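Local coordinates for aerobic respiration control sensor protein ArcB (Escherichia coli, PDB 2A0B) that senses anaerobic conditions and activates the regulator ArcA by a four-step phosphorelay, this fragment being its C-terminal histidine-containing phosphotransfer domain, at residues Q54-K57 against G58-E62; L75-L78 against Q79-Q83; W100-E103 against M104-E107. All blocks are in the same frame, centred on the assembly; numbering follows the deposited sequence. Where two conformers were deposited one is given.

Interaction 1: residues Q54-K57 against G58-E62; sequences QDKK and GIVEE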
loop_
_atom_site.group_PDB
_atom_site.type_symbol
_atom_site.label_atom_id
_atom_site.label_comp_id
_atom_site.label_asym_id
_atom_site.label_seq_id
_atom_site.Cartn_x
_atom_site.Cartn_y
_atom_site.Cartn_z
ATOM N N GLN A 54 9.863 5.350 -18.589
ATOM C CA GLN A 54 10.722 4.178 -18.451
ATOM C C GLN A 54 11.871 4.494 -17.527
ATOM O O GLN A 54 13.018 4.072 -17.716
ATOM C CB GLN A 54 11.090 3.660 -19.872
ATOM C CG GLN A 54 9.827 3.120 -20.527
ATOM C CD GLN A 54 9.860 2.302 -21.777
ATOM O OE1 GLN A 54 9.065 2.550 -22.706
ATOM N NE2 GLN A 54 10.716 1.288 -21.878
ATOM N N ASP A 55 11.585 5.225 -16.424
ATOM C CA ASP A 55 12.633 5.602 -15.459
ATOM C C ASP A 55 12.634 4.568 -14.342
ATOM O O ASP A 55 11.849 4.646 -13.391
ATOM C CB ASP A 55 12.353 7.003 -14.950
ATOM C CG ASP A 55 13.235 7.523 -13.839
ATOM O OD1 ASP A 55 14.151 6.848 -13.356
ATOM O OD2 ASP A 55 13.033 8.668 -13.376
ATOM N N LYS A 56 13.469 3.541 -14.423
ATOM C CA LYS A 56 13.536 2.452 -13.491
ATOM C C LYS A 56 13.873 2.900 -12.062
ATOM O O LYS A 56 13.190 2.438 -11.144
ATOM C CB LYS A 56 14.528 1.374 -13.953
ATOM C CG LYS A 56 14.693 0.286 -12.910
ATOM C CD LYS A 56 15.932 -0.555 -13.161
ATOM C CE LYS A 56 15.513 -1.903 -13.699
ATOM N NZ LYS A 56 16.715 -2.752 -14.006
ATOM N N LYS A 57 14.808 3.829 -11.912
ATOM C CA LYS A 57 15.145 4.308 -10.564
ATOM C C LYS A 57 13.938 5.016 -9.943
ATOM O O LYS A 57 13.720 4.872 -8.736
ATOM C CB LYS A 57 16.376 5.209 -10.605
ATOM C CG LYS A 57 16.559 6.139 -9.417
ATOM C CD LYS A 57 18.002 6.635 -9.287
ATOM C CE LYS A 57 18.024 7.904 -8.438
ATOM N NZ LYS A 57 18.474 7.651 -7.040
ATOM N N GLY A 58 13.223 5.789 -10.726
ATOM C CA GLY A 58 12.037 6.539 -10.288
ATOM C C GLY A 58 10.948 5.585 -9.844
ATOM O O GLY A 58 10.276 5.730 -8.820
ATOM N N ILE A 59 10.695 4.507 -10.637
ATOM C CA ILE A 59 9.721 3.518 -10.264
ATOM C C ILE A 59 10.094 2.777 -8.995
ATOM O O ILE A 59 9.242 2.606 -8.114
ATOM C CB ILE A 59 9.537 2.428 -11.383
ATOM C CG1 ILE A 59 9.022 3.104 -12.660
ATOM C CG2 ILE A 59 8.666 1.280 -10.901
ATOM C CD1 ILE A 59 9.133 2.081 -13.825
ATOM N N VAL A 60 11.337 2.359 -8.824
ATOM C CA VAL A 60 11.754 1.608 -7.652
ATOM C C VAL A 60 11.682 2.556 -6.424
ATOM O O VAL A 60 11.292 2.036 -5.387
ATOM C CB VAL A 60 13.198 1.099 -7.884
ATOM C CG1 VAL A 60 13.828 0.555 -6.606
ATOM C CG2 VAL A 60 13.155 -0.004 -8.960
ATOM N N GLU A 61 12.073 3.789 -6.589
ATOM C CA GLU A 61 12.059 4.715 -5.428
ATOM C C GLU A 61 10.650 4.977 -4.916
ATOM O O GLU A 61 10.361 4.904 -3.718
ATOM C CB GLU A 61 12.742 6.032 -5.813
ATOM C CG GLU A 61 14.180 6.077 -5.319
ATOM C CD GLU A 61 15.093 6.959 -6.144
ATOM O OE1 GLU A 61 14.581 7.860 -6.846
ATOM O OE2 GLU A 61 16.333 6.748 -6.107
ATOM N N GLU A 62 9.696 5.128 -5.851
ATOM C CA GLU A 62 8.304 5.378 -5.457
ATOM C C GLU A 62 7.705 4.122 -4.916
ATOM O O GLU A 62 6.875 4.093 -3.951
ATOM C CB GLU A 62 7.522 6.002 -6.630
ATOM C CG GLU A 62 6.279 6.743 -6.169
ATOM C CD GLU A 62 6.595 8.034 -5.414
ATOM O OE1 GLU A 62 7.763 8.444 -5.313
ATOM O OE2 GLU A 62 5.625 8.633 -4.918
HETATM O O HOH W 1 16.074 3.924 -6.897
#
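Lys57 reaches along the helix surface to Glu61, one turn on. From its CB, beside the Gly58 amide that follows it in the chain, the side chain runs nearly extended: CG lies 3.4 Å from Glu61 OE2, CD passes beside the same oxygen, and CE closes in before a bend at chi4 (102°) turns NZ onto it. The salt bridge from Lys57 NZ to Glu61 OE2 is short, 2.5 Å, and uses the syn lone pair of the carboxylate. A water donates to Lys57 O and, weakly, to Glu61 OE2, while Glu61 N also bonds to Lys57 O.

This pair sits in the first turns of helix 56-72, one of the helices of the HPt four-helix bundle, where Asp55 is the N-cap. Its OD1 accepts from Gly58 N at 3.0 Å, met from above the carboxylate plane. Glycine suits the place: a CB here would stand 2.8 Å from Asp55 OD2. Replacing Asp55 with an alanine would probably leave the Gly58 amide without its capping acceptor and fray the helix start. Beyond the cap, Ile59 N bonds to Asp55 O at 3.0 Å, and the buried Ile59 side chain packs on Trp93 and Val97 of helix 93-122.

Interaction 2: residues L75-L78 against Q79-Q83; sequences LRHL and QQLGQ. With ZN (zinc ion), chain B.
His77 and Leu81 are brought together by unlike first torsions. In His77, CG stands anti to the backbone N (chi1 173°), and the ring reaches out with NE2 at its far end; in Leu81, CG lies beside the backbone N (chi1 -79°), which carries CD1 back along the helix toward that ring. The two side chains slant across one another, with Leu81 CD1 4.1 Å from His77 NE2. NE2 binds the zinc ion at 2.1 Å, and the same Leu81 CD1 comes within 4.0 Å of the metal, so a methyl group borders the site without adding a ligand.

One turn of helix 76-85 separates the pair, and the backbone hydrogen bond from Leu81 N to His77 O, 2.9 Å long, fixes their spacing. Leu75 is the N-cap residue of this helix; its carbonyl takes Gln79 N. Leu78 CD2 approaches Leu81 CD1 at 4.4 Å, and Leu78 also packs on Phe36 and Ala70, so its apolar chain turns into the bundle while His77 is turned to the metal. Gly82 is buried, and its N bonds to Leu78 O at 3.0 Å. On the outer surface, the polar chains of Arg76 and Gln80 suit a solvent-facing side, and Arg76 NE also bonds to Leu12 O.

Imidazole suits the metal because it supplies a nitrogen ligand on a short, rigid arm. Bound through NE2, it adds no negative charge to those of the carboxylate ligands Glu103 and Glu107, and the zinc is likely to draw electron density from the ring and make its other nitrogen, ND1, a stronger hydrogen-bond donor.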
loop_
_atom_site.group_PDB
_atom_site.type_symbol
_atom_site.label_atom_id
_atom_site.label_comp_id
_atom_site.label_asym_id
_atom_site.label_seq_id
_atom_site.Cartn_x
_atom_site.Cartn_y
_atom_site.Cartn_z
ATOM N N LEU A 75 -1.545 -2.106 5.760
ATOM C CA LEU A 75 -2.148 -2.553 4.384
ATOM C C LEU A 75 -1.141 -3.583 3.807
ATOM O O LEU A 75 -0.374 -3.090 2.965
ATOM C CB LEU A 75 -2.385 -1.312 3.566
ATOM C CG LEU A 75 -3.516 -0.353 4.109
ATOM C CD1 LEU A 75 -3.483 1.001 3.482
ATOM C CD2 LEU A 75 -4.854 -1.064 3.921
ATOM N N ARG A 76 -1.247 -4.799 4.245
ATOM C CA ARG A 76 -0.279 -5.853 3.916
ATOM C C ARG A 76 -0.231 -6.144 2.383
ATOM O O ARG A 76 0.854 -6.229 1.860
ATOM C CB ARG A 76 -0.709 -7.094 4.666
ATOM C CG ARG A 76 0.122 -8.359 4.561
ATOM C CD ARG A 76 -0.812 -9.562 4.601
ATOM N NE ARG A 76 -1.254 -10.130 5.838
ATOM C CZ ARG A 76 -0.649 -10.736 6.860
ATOM N NH1 ARG A 76 0.669 -10.897 6.967
ATOM N NH2 ARG A 76 -1.354 -11.193 7.900
ATOM N N HIS A 77 -1.420 -6.130 1.752
ATOM C CA HIS A 77 -1.302 -6.453 0.282
ATOM C C HIS A 77 -0.746 -5.337 -0.507
ATOM O O HIS A 77 0.052 -5.514 -1.493
ATOM C CB HIS A 77 -2.745 -6.791 -0.159
ATOM C CG HIS A 77 -2.833 -6.986 -1.674
ATOM N ND1 HIS A 77 -2.109 -8.005 -2.256
ATOM C CD2 HIS A 77 -3.465 -6.267 -2.585
ATOM C CE1 HIS A 77 -2.350 -7.933 -3.582
ATOM N NE2 HIS A 77 -3.115 -6.904 -3.767
ATOM N N LEU A 78 -0.986 -4.058 -0.208
ATOM C CA LEU A 78 -0.419 -2.920 -0.841
ATOM C C LEU A 78 1.108 -2.888 -0.553
ATOM O O LEU A 78 1.898 -2.520 -1.385
ATOM C CB LEU A 78 -1.003 -1.547 -0.518
ATOM C CG LEU A 78 -2.515 -1.384 -0.830
ATOM C CD1 LEU A 78 -2.994 0.025 -0.560
ATOM C CD2 LEU A 78 -2.690 -1.622 -2.362
ATOM N N GLN A 79 1.433 -3.304 0.686
ATOM C CA GLN A 79 2.884 -3.371 0.997
ATOM C C GLN A 79 3.640 -4.403 0.137
ATOM O O GLN A 79 4.702 -4.059 -0.383
ATOM C CB GLN A 79 3.006 -3.760 2.489
ATOM C CG GLN A 79 4.468 -3.663 2.967
ATOM C CD GLN A 79 4.595 -4.238 4.361
ATOM O OE1 GLN A 79 5.533 -3.836 5.066
ATOM N NE2 GLN A 79 3.761 -5.121 4.812
ATOM N N GLN A 80 2.957 -5.511 -0.087
ATOM C CA GLN A 80 3.563 -6.573 -0.925
ATOM C C GLN A 80 3.642 -6.136 -2.382
ATOM O O GLN A 80 4.690 -6.351 -3.047
ATOM C CB GLN A 80 2.813 -7.881 -0.775
ATOM C CG GLN A 80 3.455 -9.025 -1.566
ATOM C CD GLN A 80 4.935 -9.220 -1.327
ATOM O OE1 GLN A 80 5.445 -8.976 -0.207
ATOM N NE2 GLN A 80 5.684 -9.651 -2.356
ATOM N N LEU A 81 2.624 -5.398 -2.866
ATOM C CA LEU A 81 2.787 -4.850 -4.241
ATOM C C LEU A 81 3.930 -3.898 -4.403
ATOM O O LEU A 81 4.701 -3.715 -5.323
ATOM C CB LEU A 81 1.510 -4.097 -4.709
ATOM C CG LEU A 81 0.376 -4.981 -5.182
ATOM C CD1 LEU A 81 -0.792 -4.066 -5.505
ATOM C CD2 LEU A 81 0.900 -5.741 -6.396
ATOM N N GLY A 82 4.123 -3.034 -3.312
ATOM C CA GLY A 82 5.207 -2.057 -3.378
ATOM C C GLY A 82 6.533 -2.844 -3.228
ATOM O O GLY A 82 7.430 -2.349 -3.921
ATOM N N GLN A 83 6.582 -3.903 -2.515
ATOM C CA GLN A 83 7.810 -4.716 -2.443
ATOM C C GLN A 83 8.153 -5.259 -3.843
ATOM O O GLN A 83 9.301 -5.124 -4.281
ATOM C CB GLN A 83 7.639 -5.830 -1.434
ATOM C CG GLN A 83 8.748 -6.870 -1.491
ATOM C CD GLN A 83 10.066 -6.315 -1.019
ATOM O OE1 GLN A 83 10.141 -5.238 -0.436
ATOM N NE2 GLN A 83 11.170 -7.035 -1.279
HETATM ZN ZN ZN B . -4.090 -6.365 -5.526
#

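Interaction 3: residues W100-E103 against M104-E107; sequences WIEE and MKEE. With ZN (zinc ion), chain B.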
loop_
_atom_site.group_PDB
_atom_site.type_symbol
_atom_site.label_atom_id
_atom_site.label_comp_id
_atom_site.label_asym_id
_atom_site.label_seq_id
_atom_site.Cartn_x
_atom_site.Cartn_y
_atom_site.Cartn_z
ATOM N N TRP A 100 1.567 -4.474 -12.056
ATOM C CA TRP A 100 1.425 -4.206 -10.580
ATOM C C TRP A 100 1.113 -2.776 -10.350
ATOM O O TRP A 100 0.318 -2.546 -9.371
ATOM C CB TRP A 100 2.808 -4.545 -9.994
ATOM C CG TRP A 100 3.161 -5.991 -10.005
ATOM C CD1 TRP A 100 2.374 -7.085 -10.008
ATOM C CD2 TRP A 100 4.513 -6.499 -10.078
ATOM N NE1 TRP A 100 3.109 -8.243 -10.013
ATOM C CE2 TRP A 100 4.440 -7.885 -10.074
ATOM C CE3 TRP A 100 5.751 -5.839 -10.084
ATOM C CZ2 TRP A 100 5.566 -8.720 -10.096
ATOM C CZ3 TRP A 100 6.874 -6.681 -10.153
ATOM C CH2 TRP A 100 6.771 -8.059 -10.146
ATOM N N ILE A 101 1.565 -1.807 -11.079
ATOM C CA ILE A 101 1.237 -0.402 -10.957
ATOM C C ILE A 101 -0.253 -0.237 -11.165
ATOM O O ILE A 101 -0.996 0.417 -10.473
ATOM C CB ILE A 101 2.104 0.505 -11.799
ATOM C CG1 ILE A 101 3.573 0.414 -11.252
ATOM C CG2 ILE A 101 1.508 1.890 -11.916
ATOM C CD1 ILE A 101 4.531 1.176 -12.180
ATOM N N GLU A 102 -0.778 -0.772 -12.344
ATOM C CA GLU A 102 -2.215 -0.651 -12.561
ATOM C C GLU A 102 -3.046 -1.326 -11.501
ATOM O O GLU A 102 -4.117 -0.796 -11.146
ATOM C CB GLU A 102 -2.476 -1.380 -13.930
ATOM C CG GLU A 102 -3.944 -1.242 -14.308
ATOM C CD GLU A 102 -4.477 0.133 -14.587
ATOM O OE1 GLU A 102 -3.788 1.132 -14.909
ATOM O OE2 GLU A 102 -5.720 0.230 -14.449
ATOM N N GLU A 103 -2.711 -2.474 -10.974
ATOM C CA GLU A 103 -3.365 -3.189 -9.920
ATOM C C GLU A 103 -3.452 -2.264 -8.654
ATOM O O GLU A 103 -4.524 -2.084 -8.109
ATOM C CB GLU A 103 -2.613 -4.435 -9.566
ATOM C CG GLU A 103 -3.326 -5.231 -8.514
ATOM C CD GLU A 103 -2.555 -6.433 -8.105
ATOM O OE1 GLU A 103 -1.644 -6.975 -8.847
ATOM O OE2 GLU A 103 -2.786 -7.001 -7.011
ATOM N N MET A 104 -2.276 -1.706 -8.379
ATOM C CA MET A 104 -2.279 -0.721 -7.237
ATOM C C MET A 104 -3.214 0.425 -7.466
ATOM O O MET A 104 -3.998 0.809 -6.569
ATOM C CB MET A 104 -0.855 -0.116 -7.100
ATOM C CG MET A 104 -0.886 0.969 -6.003
ATOM S SD MET A 104 -0.097 0.330 -4.491
ATOM C CE MET A 104 1.565 0.240 -5.182
ATOM N N LYS A 105 -3.215 1.065 -8.642
ATOM C CA LYS A 105 -4.011 2.212 -8.982
ATOM C C LYS A 105 -5.492 1.870 -8.805
ATOM O O LYS A 105 -6.308 2.658 -8.293
ATOM C CB LYS A 105 -3.704 2.637 -10.419
ATOM C CG LYS A 105 -4.647 3.735 -10.934
ATOM C CD LYS A 105 -4.247 4.064 -12.374
ATOM C CE LYS A 105 -4.655 5.486 -12.737
ATOM N NZ LYS A 105 -4.575 5.707 -14.221
ATOM N N GLU A 106 -5.864 0.701 -9.330
ATOM C CA GLU A 106 -7.274 0.324 -9.313
ATOM C C GLU A 106 -7.785 -0.052 -7.944
ATOM O O GLU A 106 -8.999 0.107 -7.712
ATOM C CB GLU A 106 -7.576 -0.901 -10.259
ATOM C CG GLU A 106 -7.435 -0.498 -11.724
ATOM C CD GLU A 106 -7.676 -1.688 -12.694
ATOM O OE1 GLU A 106 -8.293 -2.674 -12.324
ATOM O OE2 GLU A 106 -7.161 -1.502 -13.805
ATOM N N GLU A 107 -6.992 -0.601 -7.005
ATOM C CA GLU A 107 -7.504 -1.121 -5.788
ATOM C C GLU A 107 -7.175 -0.273 -4.465
ATOM O O GLU A 107 -7.864 -0.744 -3.554
ATOM C CB GLU A 107 -6.965 -2.480 -5.472
ATOM C CG GLU A 107 -5.491 -2.455 -5.009
ATOM C CD GLU A 107 -5.111 -3.836 -4.641
ATOM O OE1 GLU A 107 -5.589 -4.530 -3.745
ATOM O OE2 GLU A 107 -4.238 -4.340 -5.414
HETATM ZN ZN ZN B . -4.090 -6.365 -5.526
#
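Glu107 OE2 binds the zinc ion at 2.0 Å, and Glu103 OE2, from one turn earlier, binds it at 2.1 Å. The two side chains lie side by side and point the same way, their carboxylate planes 17° apart; sharing one zinc ion puts Glu103 OE2 and Glu107 OE2 3.4 Å from each other. Glu103 gets there with an extended chain; Glu107 instead places CG between its backbone N and carbonyl carbon (chi1 73°), bringing the carboxylate alongside that of Glu103, with OE2 3.4 Å from Glu103 CG. The backbone beneath is less regular: Glu107 N bonds to Glu103 O at 3.1 Å with the N-H...O angle bent to 137°, whereas the bond from Met104 N to Trp100 O is straighter at hydrogen.

These glutamates form an i, i+4 metal-binding pair on helix 93-122, the long helix of the HPt bundle, and His77 of helix 76-85 is the third ligand. Trp100 packs on Gln84 and Ile85 of helix 76-85, the helix the glutamates also face; Ile101 turns to Leu47 of helix 26-52. Two carboxylates held this close would probably repel one another were the cation absent; the zinc offsets their charge and, with histidine beside them, likely ties the two helices together.

Interactions 2 and 3 share the zinc ion, with centres 11 Å apart: His77 of helix 76-85 and the two glutamates of helix 93-122 reach the metal from their two helices, and the methyl Leu81 CD2 packs against the carboxylate oxygen Glu103 OE1 at 3.7 Å. Interaction 1 stands apart at the start of helix 56-72, its centre 17 Å from that of interaction 2 and 16 Å from that of interaction 3, with no touch to either. It is the nearest to the phosphorylation site His64: Val60, four residues before it on the same helix, has its side chain about 6 Å from that of His64, while the side chain of Met104 is about 10 Å away.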